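Local coordinates for protein molybdopterin adenylyltransferase (Helicobacter pylori, PDB 4XCW) that probably transfers the adenylyl group of ATP to molybdopterin, a late step in building the molybdenum cofactor, at residues 6-11 against 36-41; 32-37 against 42-47; 62-65 against 71-74; 164-167 against 172-175. One frame throughout, in Å; residues are numbered along the deposited sequence. Where two conformers were deposited one is given.

In the fold
Following the chain from the N terminus, strand 6-13 leads to helix 25-37, a short connection and strand 42-49. Contact 1 closes this excursion by bringing the connection back to the start of the first strand. Contact 2 packs the end of the helix on the strand that follows it. The two overlap along the chain, sharing Glu36 and Tyr37. Contact 3 comes later, closing the short turn from helix 53-66 into strand 71-75, a sheet neighbour of 6-13. Contact 4 lies in the C-terminal tail, folding 172-175 back on 164-167. It returns to contact 1 through Asn40 and Gln165, so the tail is fastened to the connection after helix 25-37.

Contact 1 of 4, residues 6-11 against 36-41; sequences IHIGVL and EYLLNP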
# COMPACT_ATOMS: atom_id res chain seq x y z
N ILE B 6 2.69 -1.82 -31.08
CA ILE B 6 2.77 -2.04 -29.64
C ILE B 6 2.82 -3.54 -29.39
O ILE B 6 1.95 -4.28 -29.84
CB ILE B 6 1.57 -1.42 -28.90
CG1 ILE B 6 1.47 0.07 -29.21
CG2 ILE B 6 1.70 -1.65 -27.39
CD1 ILE B 6 2.69 0.88 -28.81
N HIS B 7 3.87 -3.97 -28.71
CA HIS B 7 4.00 -5.37 -28.34
C HIS B 7 3.45 -5.58 -26.94
O HIS B 7 3.81 -4.86 -26.00
CB HIS B 7 5.46 -5.82 -28.44
CG HIS B 7 5.95 -5.92 -29.85
ND1 HIS B 7 5.85 -7.08 -30.59
CD2 HIS B 7 6.50 -5.00 -30.67
CE1 HIS B 7 6.34 -6.87 -31.79
NE2 HIS B 7 6.75 -5.61 -31.87
N ILE B 8 2.56 -6.56 -26.81
CA ILE B 8 1.86 -6.79 -25.56
C ILE B 8 1.98 -8.23 -25.11
O ILE B 8 1.63 -9.15 -25.85
CB ILE B 8 0.37 -6.43 -25.68
CG1 ILE B 8 0.21 -4.94 -26.00
CG2 ILE B 8 -0.38 -6.76 -24.39
CD1 ILE B 8 -1.22 -4.48 -26.09
N GLY B 9 2.50 -8.43 -23.90
CA GLY B 9 2.60 -9.76 -23.32
C GLY B 9 1.34 -10.12 -22.55
O GLY B 9 0.79 -9.29 -21.83
N VAL B 10 0.88 -11.35 -22.73
CA VAL B 10 -0.27 -11.84 -21.99
C VAL B 10 0.12 -13.17 -21.35
O VAL B 10 0.32 -14.16 -22.05
CB VAL B 10 -1.51 -12.03 -22.88
CG1 VAL B 10 -2.73 -12.43 -22.04
CG2 VAL B 10 -1.79 -10.75 -23.65
N LEU B 11 0.25 -13.17 -20.03
CA LEU B 11 0.72 -14.33 -19.31
C LEU B 11 -0.39 -14.94 -18.45
O LEU B 11 -0.82 -14.34 -17.47
CB LEU B 11 1.91 -13.96 -18.43
CG LEU B 11 2.59 -15.13 -17.74
CD1 LEU B 11 2.94 -16.15 -18.79
CD2 LEU B 11 3.82 -14.68 -16.98
N GLU B 36 -9.53 -2.96 -28.57
CA GLU B 36 -10.51 -1.89 -28.71
C GLU B 36 -9.98 -0.55 -28.19
O GLU B 36 -10.42 0.51 -28.62
CB GLU B 36 -11.80 -2.25 -27.98
CG GLU B 36 -12.53 -3.46 -28.55
CD GLU B 36 -13.69 -3.90 -27.67
OE1 GLU B 36 -13.89 -3.28 -26.60
OE2 GLU B 36 -14.39 -4.87 -28.04
N TYR B 37 -9.03 -0.62 -27.26
CA TYR B 37 -8.49 0.57 -26.61
C TYR B 37 -7.40 1.26 -27.41
O TYR B 37 -7.20 2.47 -27.27
CB TYR B 37 -7.92 0.20 -25.23
CG TYR B 37 -8.96 -0.00 -24.15
CD1 TYR B 37 -10.32 0.03 -24.44
CD2 TYR B 37 -8.57 -0.22 -22.83
CE1 TYR B 37 -11.27 -0.16 -23.44
CE2 TYR B 37 -9.50 -0.41 -21.83
CZ TYR B 37 -10.85 -0.38 -22.13
OH TYR B 37 -11.77 -0.57 -21.12
N LEU B 38 -6.69 0.50 -28.24
CA LEU B 38 -5.55 1.02 -28.98
C LEU B 38 -5.77 1.06 -30.49
O LEU B 38 -6.39 0.16 -31.06
CB LEU B 38 -4.30 0.19 -28.68
CG LEU B 38 -3.77 0.29 -27.25
CD1 LEU B 38 -2.72 -0.77 -26.99
CD2 LEU B 38 -3.20 1.68 -27.02
N LEU B 39 -5.25 2.10 -31.13
CA LEU B 39 -5.33 2.25 -32.57
C LEU B 39 -4.10 1.63 -33.25
O LEU B 39 -4.13 1.32 -34.44
CB LEU B 39 -5.46 3.72 -32.96
CG LEU B 39 -6.70 4.43 -32.42
CD1 LEU B 39 -6.62 5.93 -32.66
CD2 LEU B 39 -7.95 3.85 -33.07
N ASN B 40 -3.03 1.46 -32.48
CA ASN B 40 -1.78 0.90 -33.01
C ASN B 40 -1.96 -0.49 -33.59
O ASN B 40 -2.83 -1.23 -33.14
CB ASN B 40 -0.72 0.83 -31.91
CG ASN B 40 -0.50 2.15 -31.21
OD1 ASN B 40 -1.33 2.59 -30.42
ND2 ASN B 40 0.63 2.80 -31.50
N PRO B 41 -1.13 -0.84 -34.58
CA PRO B 41 -0.99 -2.27 -34.87
C PRO B 41 -0.49 -2.98 -33.62
O PRO B 41 0.46 -2.53 -32.98
CB PRO B 41 0.05 -2.31 -36.00
CG PRO B 41 0.67 -0.94 -36.03
CD PRO B 41 -0.36 0.00 -35.50
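Ile6 meets the turn after helix 25-37 in two ways, through its backbone and through its side chain. Its amide N donates to Pro41 O over 3.0 Å with an N-H...O angle of 159°, the nitrogen lying close to the extension of the C=O bond. This bond begins the parallel pairing that Ile6 and Ile8 continue with Glu43. The side chain makes the broader part of the contact. With chi1 -56°, CG1 sits beside the backbone N, which brings it over the flat carboxamide of Asn40, 3.5 Å from Asn40 CG, while Ile6 CD1 reaches on to within 3.9 Å of Asn40 ND2. The two side chains run at a slant to one another. One residue pair further along the strand, the packing is thinner: Ile8 CD1 and Leu38 CD1 meet tip to tip at 4.1 Å, a single pair of methyl groups. Leu38 is the first residue to leave helical geometry, and its buried side chain points back at the strand. On the outer side Pro41 is exposed, and its ring makes no close contact with 6-11; its backbone carbonyl does the work. Asn40, although buried, has its polar end well supplied: OD1 accepts from Gln165 N, and ND2 donates to Gln4 O and Tyr163 O. These three bonds should fix the rotation of the amide and hold its flat side against Ile6. The closure of this beta-alpha-beta unit therefore buries an amide whose oxygen and nitrogen are both bonded elsewhere, while its flat side packs on an aliphatic chain.

Contact 2 of 4, residues 32-37 against 42-47; sequences EVLSEY and LEFHYE
Phe44 pushes the outer edge of its ring against the helix, where it meets Leu34 CB and Ser35 OG. This is the return half of a beta-alpha-beta crossover: helix 25-37 lies over the sheet, and strand 42-49 runs back nearly antiparallel to it, the segment axes being 10.3 Å apart at an angle of 161°. The ring does not lay a face on the helix. Both partners sit near its plane, with Phe44 CZ 4.1 Å from Leu34 CB and Phe44 CE2 3.7 Å from Ser35 OG. That hydroxyl also has a polar partner one turn earlier in the helix, forming a hydrogen bond with Gln31 O, so its meeting with the ring is packing and not its main interaction. Leu34 turns inward, and Phe44 in its turn leans on Ile8 of the adjoining strand, which extends the apolar layer across the sheet. Tyr37, just before the turn, carries its ring away from the strand toward Phe149. Leu42, two residues before Phe44 and therefore on the same side of the strand, fills in beside it. Its CG lies beside the backbone N (chi1 -56°) and the chain then extends, with chi2 178°, bringing one methyl against the helix backbone. Leu42 CD1 ends 3.7 Å from Leu34 O and equally 3.7 Å from Ser35 CA.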
# COMPACT_ATOMS: atom_id res chain seq x y z
N GLU B 32 -9.20 -8.81 -26.50
CA GLU B 32 -10.36 -8.07 -27.00
C GLU B 32 -10.36 -6.63 -26.50
O GLU B 32 -10.53 -5.70 -27.29
CB GLU B 32 -11.67 -8.76 -26.57
CG GLU B 32 -12.04 -9.98 -27.38
CD GLU B 32 -13.38 -10.55 -26.97
OE1 GLU B 32 -14.00 -10.00 -26.03
OE2 GLU B 32 -13.82 -11.55 -27.58
N VAL B 33 -10.18 -6.46 -25.20
CA VAL B 33 -10.21 -5.13 -24.59
C VAL B 33 -9.09 -4.23 -25.09
O VAL B 33 -9.31 -3.08 -25.47
CB VAL B 33 -10.14 -5.22 -23.06
CG1 VAL B 33 -9.99 -3.84 -22.45
CG2 VAL B 33 -11.37 -5.91 -22.51
N LEU B 34 -7.87 -4.75 -25.07
CA LEU B 34 -6.73 -3.95 -25.49
C LEU B 34 -6.81 -3.62 -26.97
O LEU B 34 -6.39 -2.54 -27.40
CB LEU B 34 -5.42 -4.68 -25.15
CG LEU B 34 -5.17 -4.73 -23.64
CD1 LEU B 34 -3.95 -5.57 -23.30
CD2 LEU B 34 -5.04 -3.32 -23.06
N SER B 35 -7.40 -4.52 -27.76
CA SER B 35 -7.58 -4.27 -29.19
C SER B 35 -8.55 -3.13 -29.45
O SER B 35 -8.41 -2.41 -30.44
CB SER B 35 -8.08 -5.54 -29.90
OG SER B 35 -7.07 -6.53 -29.95
N GLU B 36 -9.53 -2.96 -28.57
CA GLU B 36 -10.51 -1.89 -28.71
C GLU B 36 -9.98 -0.55 -28.19
O GLU B 36 -10.42 0.51 -28.62
CB GLU B 36 -11.80 -2.25 -27.98
CG GLU B 36 -12.53 -3.46 -28.55
CD GLU B 36 -13.69 -3.90 -27.67
OE1 GLU B 36 -13.89 -3.28 -26.60
OE2 GLU B 36 -14.39 -4.87 -28.04
N TYR B 37 -9.03 -0.62 -27.26
CA TYR B 37 -8.49 0.57 -26.61
C TYR B 37 -7.40 1.26 -27.41
O TYR B 37 -7.20 2.47 -27.27
CB TYR B 37 -7.92 0.20 -25.23
CG TYR B 37 -8.96 -0.00 -24.15
CD1 TYR B 37 -10.32 0.03 -24.44
CD2 TYR B 37 -8.57 -0.22 -22.83
CE1 TYR B 37 -11.27 -0.16 -23.44
CE2 TYR B 37 -9.50 -0.41 -21.83
CZ TYR B 37 -10.85 -0.38 -22.13
OH TYR B 37 -11.77 -0.57 -21.12
N LEU B 42 -1.14 -4.08 -33.26
CA LEU B 42 -0.79 -4.78 -32.03
C LEU B 42 -0.23 -6.16 -32.32
O LEU B 42 -0.68 -6.85 -33.23
CB LEU B 42 -2.02 -4.89 -31.12
CG LEU B 42 -2.71 -3.57 -30.76
CD1 LEU B 42 -3.93 -3.83 -29.89
CD2 LEU B 42 -1.73 -2.64 -30.07
N GLU B 43 0.77 -6.55 -31.54
CA GLU B 43 1.27 -7.91 -31.58
C GLU B 43 1.22 -8.48 -30.18
O GLU B 43 1.84 -7.95 -29.25
CB GLU B 43 2.69 -7.97 -32.15
CG GLU B 43 2.78 -7.52 -33.61
CD GLU B 43 4.04 -7.99 -34.31
OE1 GLU B 43 4.76 -8.84 -33.74
OE2 GLU B 43 4.30 -7.52 -35.44
N PHE B 44 0.47 -9.56 -30.02
CA PHE B 44 0.28 -10.18 -28.71
C PHE B 44 1.19 -11.38 -28.51
O PHE B 44 1.32 -12.24 -29.39
CB PHE B 44 -1.18 -10.59 -28.53
CG PHE B 44 -2.11 -9.43 -28.31
CD1 PHE B 44 -2.22 -8.84 -27.07
CD2 PHE B 44 -2.89 -8.95 -29.35
CE1 PHE B 44 -3.08 -7.77 -26.87
CE2 PHE B 44 -3.76 -7.89 -29.15
CZ PHE B 44 -3.85 -7.30 -27.91
N HIS B 45 1.82 -11.44 -27.34
CA HIS B 45 2.69 -12.55 -26.99
C HIS B 45 2.08 -13.30 -25.82
O HIS B 45 2.25 -12.91 -24.67
CB HIS B 45 4.09 -12.04 -26.63
CG HIS B 45 4.74 -11.27 -27.73
ND1 HIS B 45 5.47 -11.87 -28.73
CD2 HIS B 45 4.77 -9.94 -27.99
CE1 HIS B 45 5.92 -10.95 -29.56
NE2 HIS B 45 5.51 -9.77 -29.13
N TYR B 46 1.37 -14.38 -26.13
CA TYR B 46 0.58 -15.10 -25.14
C TYR B 46 1.26 -16.39 -24.72
O TYR B 46 1.77 -17.14 -25.55
CB TYR B 46 -0.81 -15.40 -25.69
CG TYR B 46 -1.66 -16.29 -24.82
CD1 TYR B 46 -2.21 -15.82 -23.63
CD2 TYR B 46 -1.93 -17.61 -25.18
CE1 TYR B 46 -3.00 -16.63 -22.83
CE2 TYR B 46 -2.71 -18.43 -24.39
CZ TYR B 46 -3.25 -17.93 -23.21
OH TYR B 46 -4.03 -18.74 -22.42
N GLU B 47 1.28 -16.65 -23.41
CA GLU B 47 1.85 -17.87 -22.87
C GLU B 47 1.06 -18.35 -21.66
O GLU B 47 0.65 -17.54 -20.83
CB GLU B 47 3.31 -17.67 -22.47
CG GLU B 47 4.29 -17.64 -23.62
CD GLU B 47 5.73 -17.71 -23.16
OE1 GLU B 47 6.62 -17.73 -24.03
OE2 GLU B 47 5.97 -17.76 -21.94

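Contact 3 of 4, residues 62-65 against 71-74; sequences KMCD and LVVT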
# COMPACT_ATOMS: atom_id res chain seq x y z
N LYS B 62 11.20 -12.87 -20.43
CA LYS B 62 11.27 -13.11 -21.87
C LYS B 62 10.37 -12.12 -22.61
O LYS B 62 10.76 -11.58 -23.64
CB LYS B 62 10.89 -14.56 -22.20
CG LYS B 62 10.86 -14.89 -23.69
CD LYS B 62 10.75 -16.39 -23.92
CE LYS B 62 9.57 -16.99 -23.18
NZ LYS B 62 9.42 -18.45 -23.42
N MET B 63 9.18 -11.88 -22.08
CA MET B 63 8.25 -10.97 -22.74
C MET B 63 8.79 -9.54 -22.76
O MET B 63 8.71 -8.85 -23.78
CB MET B 63 6.88 -11.01 -22.05
CG MET B 63 6.11 -12.31 -22.28
SD MET B 63 4.56 -12.37 -21.34
CE MET B 63 3.88 -13.94 -21.87
N CYS B 64 9.37 -9.10 -21.64
CA CYS B 64 9.97 -7.77 -21.57
C CYS B 64 11.25 -7.66 -22.39
O CYS B 64 11.39 -6.75 -23.22
CB CYS B 64 10.27 -7.39 -20.11
SG CYS B 64 8.83 -7.26 -19.06
N ASP B 65 12.18 -8.58 -22.15
CA ASP B 65 13.53 -8.47 -22.70
C ASP B 65 13.66 -8.95 -24.15
O ASP B 65 14.28 -8.27 -24.97
CB ASP B 65 14.53 -9.25 -21.84
CG ASP B 65 14.65 -8.69 -20.42
OD1 ASP B 65 13.85 -7.82 -20.04
OD2 ASP B 65 15.56 -9.15 -19.70
N LEU B 71 3.94 -3.45 -22.74
CA LEU B 71 2.98 -3.77 -21.70
C LEU B 71 2.88 -5.27 -21.55
O LEU B 71 2.72 -5.99 -22.54
CB LEU B 71 1.60 -3.19 -22.02
CG LEU B 71 0.46 -3.58 -21.09
CD1 LEU B 71 0.61 -2.92 -19.73
CD2 LEU B 71 -0.88 -3.22 -21.72
N VAL B 72 2.99 -5.75 -20.32
CA VAL B 72 2.83 -7.17 -20.04
C VAL B 72 1.77 -7.32 -18.96
O VAL B 72 1.86 -6.69 -17.91
CB VAL B 72 4.16 -7.82 -19.60
CG1 VAL B 72 3.93 -9.29 -19.23
CG2 VAL B 72 5.21 -7.69 -20.68
N VAL B 73 0.75 -8.12 -19.23
CA VAL B 73 -0.28 -8.31 -18.22
C VAL B 73 -0.40 -9.78 -17.87
O VAL B 73 -0.24 -10.65 -18.72
CB VAL B 73 -1.66 -7.77 -18.67
CG1 VAL B 73 -1.59 -6.27 -18.93
CG2 VAL B 73 -2.16 -8.51 -19.92
N THR B 74 -0.68 -10.06 -16.60
CA THR B 74 -0.88 -11.43 -16.15
C THR B 74 -2.32 -11.64 -15.75
O THR B 74 -3.03 -10.69 -15.41
CB THR B 74 0.02 -11.78 -14.95
OG1 THR B 74 -0.34 -10.96 -13.84
CG2 THR B 74 1.49 -11.57 -15.27
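The end of helix 53-66, where residues 62-65 form a wider pi-type turn, passes over strand 71-75 with Met63 CA and Val72 CA 7.1 Å apart and no hydrogen bond between the two segments. Val72 carries the strand's half of the contact, and its two methyl groups do different work. With CG1 anti to the backbone N (chi1 176°), that branch meets Met63 SD at 3.8 Å. The other branch, Val72 CG2, reaches both helix residues, lying 4.0 Å from Met63 CB and 4.0 Å from Cys64 SG. Met63 is extended beyond CG and slants across the valine, so that SD rests on Val72 while the terminal methyl CE continues beyond it. Cys64 adds its sulfur to the same methyl that Met63 CB touches. The meeting is wholly apolar, and all three residues are buried. Around it, Met63 runs on to Leu11 of strand 6-13, Cys64 touches Ser129 and Ile131 of strand 129-134, and Leu60, one turn earlier in the helix, also rests on Val72. Helix 53-66 thus bridges three neighbouring parallel strands, with 71-75 in the middle, while Leu71 and Val73 face the other side of the sheet.

Contact 4 of 4, residues 164-167 against 172-175; sequences MQVN and QAFR
Arg175 holds the carbonyl oxygen of Met164 end-on with both terminal nitrogens. NH2 is the closer, 2.9 Å from Met164 O, and lies in the carbonyl plane on a lone pair with an N-H...O angle of 146°. NH1 donates to the same Met164 O over 3.1 Å, at a more bent 136°, and approaches nearly in line with the C=O bond. The oxygen lies close to the guanidinium plane for both, so one acceptor is gripped twice by the edge of a single flat group. An extended run from CG to NE carries the guanidinium over to segment 164-167. The third nitrogen, NE, pairs in a salt bridge with Asp157 OD2, whose carboxylate balances the charge, and a cation-pi contact with Tyr163 adds to the grip. Bonds to both Met164 and Asp157 should fix the plane of the group. Other polar atoms are met locally: Gln172 NE2 bonds Glu168 O, and Asn167 OD1 accepts from Lys169 N, within the bend. The backbones of Gln165 and Asn167 also bond those of Leu39 and Tyr37. Between the two segments the apolar part is small but tight, with Val166 CG2 only 3.4 Å from Ala173 CB, closer than usual carbon contact. Both side chains also touch Pro153 of helix 152-158. Phe174, pointing elsewhere, packs on Thr115 of the second subunit. The segments form an irregular hairpin-like reversal of the C-terminal tail, closed by a two-pronged arginine-to-carbonyl bond in place of strand pairing and lying against helix 152-158.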
# COMPACT_ATOMS: atom_id res chain seq x y z
N MET B 164 1.71 4.62 -27.52
CA MET B 164 0.34 4.17 -27.66
C MET B 164 -0.57 5.28 -28.15
O MET B 164 -0.53 6.40 -27.62
CB MET B 164 -0.19 3.64 -26.33
CG MET B 164 0.38 2.31 -25.93
SD MET B 164 -0.19 1.91 -24.27
CE MET B 164 0.46 0.25 -24.11
N GLN B 165 -1.40 4.97 -29.14
CA GLN B 165 -2.40 5.90 -29.62
C GLN B 165 -3.79 5.35 -29.30
O GLN B 165 -4.21 4.31 -29.82
CB GLN B 165 -2.22 6.16 -31.11
CG GLN B 165 -0.79 6.52 -31.45
CD GLN B 165 -0.69 7.54 -32.56
OE1 GLN B 165 -1.69 8.13 -32.97
NE2 GLN B 165 0.52 7.75 -33.05
N VAL B 166 -4.48 6.06 -28.43
CA VAL B 166 -5.73 5.61 -27.84
C VAL B 166 -6.92 5.73 -28.79
O VAL B 166 -7.05 6.70 -29.52
CB VAL B 166 -6.00 6.42 -26.57
CG1 VAL B 166 -7.26 5.94 -25.89
CG2 VAL B 166 -4.81 6.30 -25.65
N ASN B 167 -7.78 4.71 -28.78
CA ASN B 167 -9.07 4.78 -29.45
C ASN B 167 -10.04 5.48 -28.51
O ASN B 167 -10.62 4.86 -27.62
CB ASN B 167 -9.57 3.38 -29.83
CG ASN B 167 -10.79 3.43 -30.74
OD1 ASN B 167 -11.54 4.41 -30.75
ND2 ASN B 167 -10.99 2.37 -31.52
N GLN B 172 -10.43 6.88 -22.56
CA GLN B 172 -9.69 8.14 -22.54
C GLN B 172 -8.35 7.94 -21.86
O GLN B 172 -8.29 7.33 -20.80
CB GLN B 172 -10.48 9.22 -21.80
CG GLN B 172 -11.88 9.46 -22.34
CD GLN B 172 -11.94 9.43 -23.85
OE1 GLN B 172 -11.26 10.21 -24.53
NE2 GLN B 172 -12.75 8.53 -24.40
N ALA B 173 -7.28 8.44 -22.46
CA ALA B 173 -5.98 8.41 -21.78
C ALA B 173 -5.39 9.80 -21.66
O ALA B 173 -5.39 10.58 -22.60
CB ALA B 173 -5.02 7.49 -22.48
N PHE B 174 -4.88 10.08 -20.47
CA PHE B 174 -4.40 11.41 -20.13
C PHE B 174 -2.89 11.49 -20.28
O PHE B 174 -2.16 10.68 -19.71
CB PHE B 174 -4.81 11.75 -18.70
CG PHE B 174 -4.25 13.05 -18.21
CD1 PHE B 174 -4.67 14.25 -18.76
CD2 PHE B 174 -3.32 13.06 -17.19
CE1 PHE B 174 -4.15 15.45 -18.30
CE2 PHE B 174 -2.81 14.26 -16.72
CZ PHE B 174 -3.22 15.45 -17.28
N ARG B 175 -2.42 12.46 -21.06
CA ARG B 175 -1.00 12.76 -21.13
C ARG B 175 -0.74 14.20 -20.71
O ARG B 175 -1.17 15.14 -21.39
CB ARG B 175 -0.46 12.52 -22.55
CG ARG B 175 -0.13 11.06 -22.87
CD ARG B 175 0.41 10.95 -24.29
NE ARG B 175 1.01 9.65 -24.59
CZ ARG B 175 0.43 8.69 -25.30
NH1 ARG B 175 -0.80 8.86 -25.78
NH2 ARG B 175 1.07 7.55 -25.53